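Local coordinates for digeranylgeranylglycerophospholipid reductase (Sulfolobus acidocaldarius, PDB 4OPC), which reduces the double bonds of the geranylgeranyl chains in archaeal membrane lipid precursors to give saturated phytanyl lipids, using a bound FAD, at residues A[63-69]-A[101-105]; A[180-186]-A[231-237]; A[331-335]-A[427-431]; A[386-392]-A[410-415]. One frame throughout, in Å; residues are numbered along the deposited sequence.

In the fold
Interaction 1 comes first along the chain: it closes a loop of mainly beta structure by joining the segment after helix 54-60 to helix 99-112, near the FAD-binding residues. Interaction 2 opens later and pairs strand 183-193 with strand 226-234 in the large mixed sheet beside flavin and lipid; its centre lies about 30 Å from that of interaction 1, across the middle of the molecule. The helical C-terminal part holds the other two. Interaction 3 ties helix 332-357, near its N-terminal end, to the loop before the last helix, and the chain between them contains interaction 4, where helices 388-397 and 410-425 meet. No contacts cross, and none touch one another.

Interaction 1: residues A[63-69]-A[101-105]; sequences PYPKGEE and LYNQR
R105 slides its guanidinium between two side chains of the loop 63-69. P63 CB lies 3.4 Å from R105 NH2 over one face, and K66 CE stands 3.7 Å from R105 CZ over the centre of the opposite face. With CG swung away from the backbone N (chi1 175°) and the chain extended to NE, the arginine spans from its helix to the loop and turns an edge to two acceptors. R105 NH1 gives a nearly straight bond (170°) to Y64 O at 2.7 Å, and a salt bridge to the syn lone pair of E69 OE1 at 3.1 Å, the two charged planes almost coplanar. K66 N donates to the same oxygen from above the carboxylate plane; two donors on one oxygen probably limit the turning of the carboxylate. E109 pairs with R105 NE, which probably eases the nearness of K66 NZ. Y102 OH donates to P63 O at 2.5 Å, on a lone pair, while its ring packs against P65. A methionine in place of R105 would probably leave buried E69 without its charged mate and Y64 O without its donor. The arrangement fastens an irregular, proline-rich loop onto helix 99-112, in the FAD-binding part of the fold, with Y102 close to F16.

Interaction 2: residues A[180-186]-A[231-237]; sequences DKDADVA and LGIQGGM. With PGT ((1S)-2-{[{[(2R)-2,3-dihydroxypropyl]oxy}(hydroxy)phosphoryl]oxy}-1-[(palmitoyloxy)methyl]ethyl stearate), chain C.
The carboxamide of Q234 turns its edge to the backbone of K181: Q234 NE2 lies 2.9 Å from K181 O, on a lone pair of that carbonyl, with the acceptor in the amide plane and the bond nearly straight (170°). CG anti to the backbone N (chi1 -179°) and an extended chain bring the amide back across the turn, a reach that suits glutamine. The other flat group is the carboxylate of D184, which has two deposited conformers; in this one it lies beside the I233 peptide, at the border of the lipid PGT.

D184 and Q234 face each other as a non-hydrogen-bonded antiparallel pair. Next along, V185 and I233 form a hydrogen-bonded pair, with V185 N to I233 O and I233 N to V185 O both at 2.9 Å, and G235 N adds a bond to A183 O. The side chains of V185 and I233 lie side by side on one face of the sheet, where V185 CG1 and I233 CG1 are tightly packed at 3.4 Å; V185 also touches I242. The A186 methyl lies on the other face, where G232 offers only its CA. Glycine suits this place, since a CB would come too near PGT C42, which is 4.0 Å from G232 CA, and the small methyl of A186 lets the flavin cofactor come close. G235 and G236 fit the tight passage beside D180 and K181. K181 NZ pairs with D179 and reaches G236 O through a water.

This is an antiparallel strand pair of the geranylgeranyl reductase catalytic domain, with its small-residue face forming part of the wall shared by the flavin and lipid pockets.

Interaction 3: residues A[331-335]-A[427-431]; sequences WDMNI and YPRSP
P431 lies over one face of the W331 indole, its CG 3.9 Å from the centroid of the six-membered ring in a CH-pi contact, the C-H groups of the puckered proline resting on the broad aromatic face. N334 ND2 lies 3.3 Å above the opposite face of W331, offset toward the rim. Y427 meets the indole obliquely, with Y427 CE2 3.8 Å from W331 CZ2 and the planes at 38°. A chi1 of -154° carries the W331 ring toward the loop. I335 extends the apolar patch: its CD1 touches Y427 CD2 at 3.9 Å. This is packing between helix 332-357, near its N-terminal end, and the connection joining helices 410-425 and 434-452 in the C-terminal helical part, with W437 set edge-to-face on Y427.

Farther out, I335 CD1 sits over the centre of the R429 guanidinium, 3.9 Å from R429 CZ, because the arginine chain is bent back at chi2 and chi3. The indole N-H is satisfied by P428 O, 2.9 Å from W331 NE1; the bond is almost straight (174°) and in the ring plane, though the donor stands above the carbonyl plane. The N334 amide bonds to M279 N and T278 OG1, and Y427 OH to Y277 O.

Interaction 4: residues A[386-392]-A[410-415]; sequences LHLSVAD and LKAVAE
Helix 388-392 and helix 410-415 run almost exactly antiparallel, at 173°, with their axes 9.1 Å apart at the closest approach. Small and branched apolar residues fill the seam. A391 CB and A414 CB stand 4.2 Å apart, methyls that let the backbones come near without a bulky group in the way. L386, just ahead of the helix, has a chi1 near 180° (174°) that points CG away from its backbone N and drops the CD2 branch between two partners: L386 CD2 is 3.7 Å from A414 CB and also 3.7 Å from L410 CD1. The methyl of A414 further rests 3.5 Å from L386 O, and a water bridges L386 N and probably A414 O. L410 continues inward to touch F354, so the seam joins the neighbouring long helix 332-357.

Topologically this is an antiparallel helical hairpin, two consecutive helices joined by a short connection, with H387 at the N-cap position of the first. On its outer side the packing becomes mixed. L388 CD2 lies across the aliphatic part of K411, 3.8 Å from K411 CE, and K411 CD rests on A391 CB. Bends at chi2 and chi4 then curl the chain until K411 NZ reaches D392 OD1 at 3.1 Å, a salt bridge met on the syn side of the carboxylate. A serine in place of K411 would probably leave D392 without this charged partner and strip L388 and A391 of their methylene cover. E415 CG also meets L388 CD2, from the next turn.

Interaction 1: residues A[63-69]-A[101-105]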
# COMPACT_ATOMS: atom_id res chain seq x y z
N PRO A 63 4.23 -6.92 16.64
CA PRO A 63 5.56 -7.11 17.21
C PRO A 63 6.53 -6.04 16.74
O PRO A 63 6.61 -5.73 15.56
CB PRO A 63 5.97 -8.48 16.68
CG PRO A 63 4.70 -9.21 16.54
CD PRO A 63 3.70 -8.18 16.09
N TYR A 64 7.28 -5.50 17.68
CA TYR A 64 8.28 -4.50 17.39
C TYR A 64 9.48 -5.15 16.72
O TYR A 64 9.98 -6.17 17.19
CB TYR A 64 8.71 -3.87 18.71
CG TYR A 64 9.02 -2.40 18.65
CD1 TYR A 64 8.08 -1.48 18.24
CD2 TYR A 64 10.26 -1.94 19.05
CE1 TYR A 64 8.37 -0.13 18.20
CE2 TYR A 64 10.56 -0.61 19.02
CZ TYR A 64 9.62 0.29 18.60
OH TYR A 64 9.95 1.62 18.58
N PRO A 65 9.96 -4.56 15.61
CA PRO A 65 11.15 -5.04 14.90
C PRO A 65 12.37 -4.98 15.82
O PRO A 65 12.53 -4.00 16.54
CB PRO A 65 11.32 -4.02 13.77
CG PRO A 65 9.97 -3.42 13.60
CD PRO A 65 9.36 -3.38 14.95
N LYS A 66 13.22 -6.01 15.79
CA LYS A 66 14.39 -6.06 16.66
C LYS A 66 15.55 -6.83 16.04
O LYS A 66 15.34 -7.66 15.16
CB LYS A 66 14.02 -6.68 18.00
CG LYS A 66 13.42 -8.07 17.87
CD LYS A 66 13.23 -8.74 19.22
CE LYS A 66 12.59 -10.11 19.06
NZ LYS A 66 13.30 -10.94 18.03
N GLY A 67 16.77 -6.58 16.51
CA GLY A 67 17.93 -7.31 16.03
C GLY A 67 18.22 -7.07 14.57
O GLY A 67 18.17 -5.94 14.10
N GLU A 68 18.54 -8.14 13.83
CA GLU A 68 18.84 -8.01 12.41
C GLU A 68 17.62 -7.49 11.62
O GLU A 68 17.75 -7.08 10.47
CB GLU A 68 19.38 -9.33 11.82
CG GLU A 68 20.80 -9.77 12.25
CD GLU A 68 21.27 -11.07 11.57
OE1 GLU A 68 20.77 -11.38 10.47
OE2 GLU A 68 22.12 -11.80 12.14
N GLU A 69 16.44 -7.50 12.25
CA GLU A 69 15.20 -7.03 11.61
C GLU A 69 15.13 -5.51 11.46
O GLU A 69 14.50 -5.01 10.54
CB GLU A 69 13.97 -7.46 12.40
CG GLU A 69 13.77 -8.94 12.52
CD GLU A 69 12.83 -9.31 13.64
OE1 GLU A 69 12.19 -8.40 14.22
OE2 GLU A 69 12.74 -10.51 13.94
N LEU A 101 13.03 -10.87 7.10
CA LEU A 101 13.33 -11.34 8.46
C LEU A 101 12.19 -11.01 9.42
O LEU A 101 11.76 -11.86 10.20
CB LEU A 101 14.65 -10.76 8.95
CG LEU A 101 15.33 -11.51 10.09
CD1 LEU A 101 15.85 -12.85 9.59
CD2 LEU A 101 16.45 -10.66 10.64
N TYR A 102 11.70 -9.78 9.38
CA TYR A 102 10.59 -9.41 10.24
C TYR A 102 9.31 -10.18 9.91
O TYR A 102 8.66 -10.72 10.80
CB TYR A 102 10.31 -7.90 10.16
CG TYR A 102 9.12 -7.51 10.99
CD1 TYR A 102 9.21 -7.41 12.37
CD2 TYR A 102 7.88 -7.29 10.40
CE1 TYR A 102 8.11 -7.09 13.14
CE2 TYR A 102 6.78 -6.96 11.15
CZ TYR A 102 6.89 -6.86 12.53
OH TYR A 102 5.79 -6.55 13.29
N ASN A 103 8.97 -10.21 8.62
CA ASN A 103 7.78 -10.92 8.14
C ASN A 103 7.81 -12.39 8.58
O ASN A 103 6.80 -12.93 9.05
CB ASN A 103 7.77 -10.79 6.61
CG ASN A 103 6.41 -11.04 5.98
OD1 ASN A 103 6.12 -10.47 4.93
ND2 ASN A 103 5.59 -11.91 6.57
N GLN A 104 8.97 -13.04 8.43
CA GLN A 104 9.08 -14.44 8.82
C GLN A 104 8.94 -14.62 10.32
O GLN A 104 8.39 -15.63 10.78
CB GLN A 104 10.39 -15.04 8.29
CG GLN A 104 10.36 -15.25 6.77
CD GLN A 104 11.72 -15.40 6.15
OE1 GLN A 104 12.63 -16.01 6.73
NE2 GLN A 104 11.89 -14.86 4.94
N ARG A 105 9.43 -13.66 11.10
CA ARG A 105 9.30 -13.76 12.55
C ARG A 105 7.84 -13.63 12.98
O ARG A 105 7.37 -14.37 13.85
CB ARG A 105 10.16 -12.72 13.27
CG ARG A 105 9.98 -12.69 14.79
CD ARG A 105 10.24 -11.27 15.29
NE ARG A 105 9.56 -10.97 16.54
CZ ARG A 105 9.47 -9.75 17.05
NH1 ARG A 105 10.01 -8.72 16.41
NH2 ARG A 105 8.82 -9.56 18.20

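Interaction 2: residues A[180-186]-A[231-237]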
# COMPACT_ATOMS: atom_id res chain seq x y z
N ASP A 180 -4.80 0.80 -15.35
CA ASP A 180 -3.34 0.77 -15.44
C ASP A 180 -2.69 2.04 -14.88
O ASP A 180 -1.58 2.01 -14.38
CB ASP A 180 -2.89 0.58 -16.90
CG ASP A 180 -3.19 -0.80 -17.45
OD1 ASP A 180 -3.46 -1.74 -16.67
OD2 ASP A 180 -3.15 -0.96 -18.69
N LYS A 181 -3.39 3.16 -14.98
CA LYS A 181 -2.86 4.43 -14.48
C LYS A 181 -3.01 4.58 -12.98
O LYS A 181 -2.55 5.57 -12.41
CB LYS A 181 -3.53 5.61 -15.18
CG LYS A 181 -3.15 5.74 -16.66
CD LYS A 181 -3.91 6.87 -17.36
CE LYS A 181 -5.38 6.50 -17.54
NZ LYS A 181 -5.54 5.15 -18.16
N ASP A 182 -3.64 3.59 -12.32
CA ASP A 182 -3.84 3.62 -10.87
C ASP A 182 -2.83 2.72 -10.16
O ASP A 182 -3.07 2.24 -9.04
CB ASP A 182 -5.27 3.22 -10.51
CG ASP A 182 -6.30 4.28 -10.84
OD1 ASP A 182 -5.94 5.44 -11.17
OD2 ASP A 182 -7.50 3.98 -10.78
N ALA A 183 -1.68 2.49 -10.79
CA ALA A 183 -0.56 1.81 -10.15
C ALA A 183 0.73 2.37 -10.70
O ALA A 183 0.74 3.02 -11.75
CB ALA A 183 -0.63 0.29 -10.41
N ASP A 184 1.80 2.17 -9.95
CA ASP A 184 3.14 2.46 -10.42
C ASP A 184 3.92 1.15 -10.56
O ASP A 184 3.63 0.17 -9.89
CB ASP A 184 3.87 3.43 -9.47
CG ASP A 184 3.48 4.89 -9.68
OD1 ASP A 184 2.32 5.15 -10.08
OD2 ASP A 184 4.32 5.80 -9.45
N VAL A 185 4.91 1.15 -11.43
CA VAL A 185 5.90 0.09 -11.41
C VAL A 185 7.06 0.72 -10.65
O VAL A 185 7.37 1.91 -10.82
CB VAL A 185 6.30 -0.38 -12.83
CG1 VAL A 185 6.76 0.77 -13.67
CG2 VAL A 185 7.40 -1.44 -12.75
N ALA A 186 7.66 -0.05 -9.76
CA ALA A 186 8.75 0.47 -8.95
C ALA A 186 9.88 -0.56 -8.90
O ALA A 186 9.65 -1.77 -9.00
CB ALA A 186 8.25 0.82 -7.55
N LEU A 231 13.13 3.83 -7.69
CA LEU A 231 12.17 4.77 -8.24
C LEU A 231 10.86 4.08 -8.56
O LEU A 231 10.80 2.86 -8.72
CB LEU A 231 12.70 5.47 -9.50
CG LEU A 231 12.61 4.68 -10.81
CD1 LEU A 231 12.71 5.63 -12.01
CD2 LEU A 231 13.69 3.60 -10.89
N GLY A 232 9.81 4.88 -8.67
CA GLY A 232 8.52 4.43 -9.13
C GLY A 232 8.08 5.33 -10.27
O GLY A 232 8.36 6.54 -10.25
N ILE A 233 7.43 4.75 -11.27
CA ILE A 233 6.86 5.54 -12.36
C ILE A 233 5.43 5.08 -12.60
O ILE A 233 5.10 3.92 -12.37
CB ILE A 233 7.68 5.45 -13.66
CG1 ILE A 233 7.65 4.04 -14.23
CG2 ILE A 233 9.13 5.88 -13.43
CD1 ILE A 233 8.41 3.90 -15.52
N GLN A 234 4.57 5.99 -13.05
CA GLN A 234 3.17 5.68 -13.27
C GLN A 234 2.97 4.70 -14.43
O GLN A 234 3.57 4.86 -15.49
CB GLN A 234 2.37 6.96 -13.51
CG GLN A 234 0.89 6.71 -13.72
CD GLN A 234 0.10 7.99 -13.81
OE1 GLN A 234 0.63 9.03 -14.20
NE2 GLN A 234 -1.18 7.92 -13.48
N GLY A 235 2.13 3.69 -14.21
CA GLY A 235 1.77 2.78 -15.28
C GLY A 235 0.74 3.34 -16.26
O GLY A 235 0.17 4.41 -16.03
N GLY A 236 0.51 2.63 -17.36
CA GLY A 236 -0.53 3.02 -18.29
C GLY A 236 -0.24 4.26 -19.11
O GLY A 236 -1.15 4.80 -19.73
N MET A 237 1.02 4.70 -19.13
CA MET A 237 1.41 5.93 -19.83
C MET A 237 2.37 5.70 -20.99
O MET A 237 2.76 6.65 -21.67
CB MET A 237 2.06 6.91 -18.85
CG MET A 237 1.22 7.25 -17.62
SD MET A 237 -0.27 8.18 -18.04
CE MET A 237 0.43 9.79 -18.37
C48 PGT C . 3.00 10.25 -6.89
C47 PGT C . 2.09 9.05 -6.69
C46 PGT C . 2.91 7.78 -6.84
C45 PGT C . 4.07 7.81 -5.86
C44 PGT C . 4.51 6.41 -5.50
C43 PGT C . 5.81 6.08 -6.20
C42 PGT C . 6.13 4.62 -5.95
C41 PGT C . 6.43 4.45 -4.49
C40 PGT C . 7.36 3.28 -4.27
C39 PGT C . 8.16 3.57 -3.02
C38 PGT C . 7.22 3.81 -1.86
C37 PGT C . 8.02 4.27 -0.67
C36 PGT C . 7.08 4.39 0.51
C35 PGT C . 7.74 5.15 1.63
C34 PGT C . 6.78 5.20 2.81
C33 PGT C . 7.22 6.22 3.84
C32 PGT C . 6.93 5.72 5.25
C31 PGT C . 5.48 5.93 5.65
O31 PGT C . 4.86 4.97 6.05
O2 PGT C . 4.85 7.19 5.56
C2 PGT C . 4.71 7.93 6.76
C1 PGT C . 3.54 7.50 7.61
O3P PGT C . 2.94 6.26 7.29
P PGT C . 1.42 6.26 6.81
O1P PGT C . 1.31 7.45 5.89
O2P PGT C . 1.06 4.98 6.08
O4P PGT C . 0.40 6.44 8.01
C4 PGT C . 0.79 6.88 9.30
C5 PGT C . -0.41 7.08 10.19
O5 PGT C . -0.29 6.27 11.34
C6 PGT C . -1.67 6.73 9.44
O6 PGT C . -2.22 5.52 9.91
C3 PGT C . 4.44 9.40 6.48
O3 PGT C . 5.50 10.06 5.85
C11 PGT C . 5.06 11.07 4.97
O11 PGT C . 4.18 11.83 5.31
C12 PGT C . 5.68 11.19 3.59
C13 PGT C . 5.42 12.57 3.01
C14 PGT C . 6.03 12.64 1.62
C15 PGT C . 4.97 12.39 0.57
C16 PGT C . 5.55 12.60 -0.81
C17 PGT C . 4.64 13.53 -1.59
C18 PGT C . 5.32 14.02 -2.85
C19 PGT C . 4.53 15.16 -3.44
C20 PGT C . 4.66 16.41 -2.59
C21 PGT C . 5.23 17.54 -3.42
C22 PGT C . 4.68 18.87 -2.95
C23 PGT C . 4.74 19.85 -4.10
C24 PGT C . 3.96 21.10 -3.77
C25 PGT C . 2.95 21.38 -4.87
C26 PGT C . 1.57 21.52 -4.27
O HOH W 1 -3.69 3.80 -19.75

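Interaction 3: residues A[331-335]-A[427-431]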
# COMPACT_ATOMS: atom_id res chain seq x y z
N TRP A 331 -19.12 -7.17 6.85
CA TRP A 331 -19.09 -5.78 6.39
C TRP A 331 -18.29 -4.84 7.28
O TRP A 331 -17.82 -3.80 6.83
CB TRP A 331 -20.53 -5.27 6.25
CG TRP A 331 -20.68 -4.15 5.25
CD1 TRP A 331 -20.99 -2.85 5.52
CD2 TRP A 331 -20.53 -4.24 3.83
NE1 TRP A 331 -21.05 -2.13 4.35
CE2 TRP A 331 -20.78 -2.96 3.30
CE3 TRP A 331 -20.23 -5.29 2.95
CZ2 TRP A 331 -20.71 -2.69 1.93
CZ3 TRP A 331 -20.17 -5.02 1.59
CH2 TRP A 331 -20.40 -3.74 1.10
N ASP A 332 -18.12 -5.22 8.55
CA ASP A 332 -17.32 -4.42 9.47
C ASP A 332 -15.89 -4.25 8.98
O ASP A 332 -15.19 -3.32 9.39
CB ASP A 332 -17.31 -5.03 10.87
CG ASP A 332 -18.56 -4.70 11.66
OD1 ASP A 332 -19.31 -3.79 11.24
OD2 ASP A 332 -18.78 -5.35 12.70
N MET A 333 -15.45 -5.16 8.12
CA MET A 333 -14.13 -5.03 7.50
C MET A 333 -14.04 -3.67 6.81
O MET A 333 -13.07 -2.93 6.99
CB MET A 333 -13.91 -6.13 6.46
CG MET A 333 -12.68 -5.90 5.58
SD MET A 333 -11.16 -5.98 6.55
CE MET A 333 -10.00 -5.21 5.42
N ASN A 334 -15.07 -3.35 6.04
CA ASN A 334 -15.11 -2.10 5.30
C ASN A 334 -15.20 -0.91 6.24
O ASN A 334 -14.48 0.07 6.08
CB ASN A 334 -16.31 -2.07 4.37
CG ASN A 334 -16.14 -2.99 3.19
OD1 ASN A 334 -15.08 -3.05 2.58
ND2 ASN A 334 -17.20 -3.72 2.85
N ILE A 335 -16.10 -0.99 7.22
CA ILE A 335 -16.29 0.12 8.15
C ILE A 335 -14.98 0.43 8.90
O ILE A 335 -14.55 1.59 8.96
CB ILE A 335 -17.39 -0.19 9.17
CG1 ILE A 335 -18.70 -0.57 8.47
CG2 ILE A 335 -17.57 0.99 10.12
CD1 ILE A 335 -19.16 0.44 7.45
N TYR A 427 -19.65 5.90 4.16
CA TYR A 427 -19.58 4.59 3.53
C TYR A 427 -20.86 3.80 3.82
O TYR A 427 -21.38 3.85 4.93
CB TYR A 427 -18.35 3.83 4.05
CG TYR A 427 -18.11 2.56 3.28
CD1 TYR A 427 -17.35 2.55 2.12
CD2 TYR A 427 -18.71 1.36 3.68
CE1 TYR A 427 -17.16 1.39 1.38
CE2 TYR A 427 -18.54 0.21 2.96
CZ TYR A 427 -17.76 0.22 1.82
OH TYR A 427 -17.60 -0.95 1.11
N PRO A 428 -21.38 3.07 2.81
CA PRO A 428 -22.63 2.32 2.93
C PRO A 428 -22.63 1.40 4.14
O PRO A 428 -21.65 0.69 4.36
CB PRO A 428 -22.66 1.45 1.67
CG PRO A 428 -21.77 2.10 0.71
CD PRO A 428 -20.79 2.95 1.46
N ARG A 429 -23.71 1.39 4.91
CA ARG A 429 -23.77 0.58 6.11
C ARG A 429 -24.11 -0.88 5.82
O ARG A 429 -24.00 -1.73 6.68
CB ARG A 429 -24.77 1.17 7.11
CG ARG A 429 -24.46 2.60 7.53
CD ARG A 429 -23.03 2.73 8.02
NE ARG A 429 -22.74 1.81 9.11
CZ ARG A 429 -21.71 1.93 9.94
NH1 ARG A 429 -20.87 2.95 9.82
NH2 ARG A 429 -21.52 1.03 10.90
N SER A 430 -24.54 -1.15 4.59
CA SER A 430 -24.86 -2.51 4.17
C SER A 430 -24.55 -2.67 2.68
O SER A 430 -24.43 -1.68 1.97
CB SER A 430 -26.33 -2.81 4.45
OG SER A 430 -27.14 -2.32 3.41
N PRO A 431 -24.41 -3.91 2.21
CA PRO A 431 -24.13 -4.18 0.79
C PRO A 431 -25.17 -3.64 -0.17
O PRO A 431 -24.85 -3.33 -1.32
CB PRO A 431 -24.13 -5.71 0.73
CG PRO A 431 -23.72 -6.14 2.09
CD PRO A 431 -24.31 -5.14 3.03

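Interaction 4: residues A[386-392]-A[410-415]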
# COMPACT_ATOMS: atom_id res chain seq x y z
N LEU A 386 -6.70 18.74 3.05
CA LEU A 386 -6.09 19.94 2.52
C LEU A 386 -7.11 21.03 2.78
O LEU A 386 -8.07 21.17 2.03
CB LEU A 386 -5.81 19.79 1.03
CG LEU A 386 -5.29 21.04 0.32
CD1 LEU A 386 -4.04 21.55 1.00
CD2 LEU A 386 -5.02 20.73 -1.15
N HIS A 387 -6.93 21.76 3.88
CA HIS A 387 -7.95 22.67 4.34
C HIS A 387 -8.11 23.82 3.35
O HIS A 387 -7.11 24.32 2.82
CB HIS A 387 -7.65 23.17 5.75
CG HIS A 387 -7.57 22.07 6.77
ND1 HIS A 387 -8.68 21.41 7.24
CD2 HIS A 387 -6.50 21.50 7.38
CE1 HIS A 387 -8.30 20.48 8.11
NE2 HIS A 387 -6.99 20.52 8.21
N LEU A 388 -9.35 24.20 3.09
CA LEU A 388 -9.67 25.26 2.13
C LEU A 388 -8.88 26.52 2.43
O LEU A 388 -8.46 27.24 1.53
CB LEU A 388 -11.17 25.54 2.12
CG LEU A 388 -12.09 24.39 1.72
CD1 LEU A 388 -13.55 24.81 1.77
CD2 LEU A 388 -11.73 23.87 0.33
N SER A 389 -8.67 26.77 3.72
CA SER A 389 -7.84 27.87 4.21
C SER A 389 -6.40 27.83 3.69
O SER A 389 -5.91 28.81 3.14
CB SER A 389 -7.83 27.87 5.73
OG SER A 389 -6.80 28.71 6.22
N VAL A 390 -5.73 26.70 3.89
CA VAL A 390 -4.36 26.50 3.42
C VAL A 390 -4.30 26.65 1.91
O VAL A 390 -3.33 27.18 1.35
CB VAL A 390 -3.83 25.11 3.85
CG1 VAL A 390 -2.49 24.78 3.18
CG2 VAL A 390 -3.69 25.04 5.36
N ALA A 391 -5.36 26.20 1.25
CA ALA A 391 -5.48 26.36 -0.19
C ALA A 391 -5.53 27.85 -0.56
O ALA A 391 -4.87 28.26 -1.51
CB ALA A 391 -6.72 25.64 -0.71
N ASP A 392 -6.28 28.64 0.20
CA ASP A 392 -6.38 30.07 -0.07
C ASP A 392 -5.03 30.76 0.05
O ASP A 392 -4.66 31.58 -0.79
CB ASP A 392 -7.41 30.74 0.86
CG ASP A 392 -8.84 30.46 0.44
OD1 ASP A 392 -9.07 30.05 -0.72
OD2 ASP A 392 -9.75 30.65 1.28
N LEU A 410 -5.48 24.36 -7.35
CA LEU A 410 -5.29 23.71 -6.06
C LEU A 410 -6.53 23.85 -5.16
O LEU A 410 -6.85 22.93 -4.40
CB LEU A 410 -4.06 24.26 -5.34
CG LEU A 410 -3.77 23.58 -3.99
CD1 LEU A 410 -3.46 22.11 -4.22
CD2 LEU A 410 -2.64 24.27 -3.25
N LYS A 411 -7.21 24.99 -5.24
CA LYS A 411 -8.42 25.18 -4.46
C LYS A 411 -9.49 24.17 -4.84
O LYS A 411 -10.12 23.57 -3.97
CB LYS A 411 -8.96 26.59 -4.66
CG LYS A 411 -10.27 26.83 -3.94
CD LYS A 411 -10.13 26.61 -2.45
CE LYS A 411 -11.36 27.09 -1.70
NZ LYS A 411 -11.53 28.57 -1.81
N ALA A 412 -9.68 23.98 -6.14
CA ALA A 412 -10.64 22.99 -6.62
C ALA A 412 -10.24 21.57 -6.22
O ALA A 412 -11.09 20.74 -5.92
CB ALA A 412 -10.78 23.08 -8.13
N VAL A 413 -8.94 21.30 -6.22
CA VAL A 413 -8.44 20.01 -5.79
C VAL A 413 -8.82 19.77 -4.34
O VAL A 413 -9.33 18.70 -3.99
CB VAL A 413 -6.92 19.93 -5.97
CG1 VAL A 413 -6.39 18.66 -5.37
CG2 VAL A 413 -6.57 19.98 -7.45
N ALA A 414 -8.60 20.77 -3.49
CA ALA A 414 -8.98 20.68 -2.08
C ALA A 414 -10.47 20.43 -1.90
O ALA A 414 -10.87 19.67 -1.02
CB ALA A 414 -8.54 21.92 -1.33
N GLU A 415 -11.29 21.05 -2.75
CA GLU A 415 -12.73 20.87 -2.70
C GLU A 415 -13.10 19.43 -3.06
O GLU A 415 -13.94 18.82 -2.39
CB GLU A 415 -13.43 21.85 -3.64
CG GLU A 415 -13.38 23.30 -3.17
CD GLU A 415 -13.75 24.30 -4.25
OE1 GLU A 415 -13.97 23.88 -5.41
OE2 GLU A 415 -13.82 25.50 -3.94
O HOH W 2 -9.44 18.78 1.67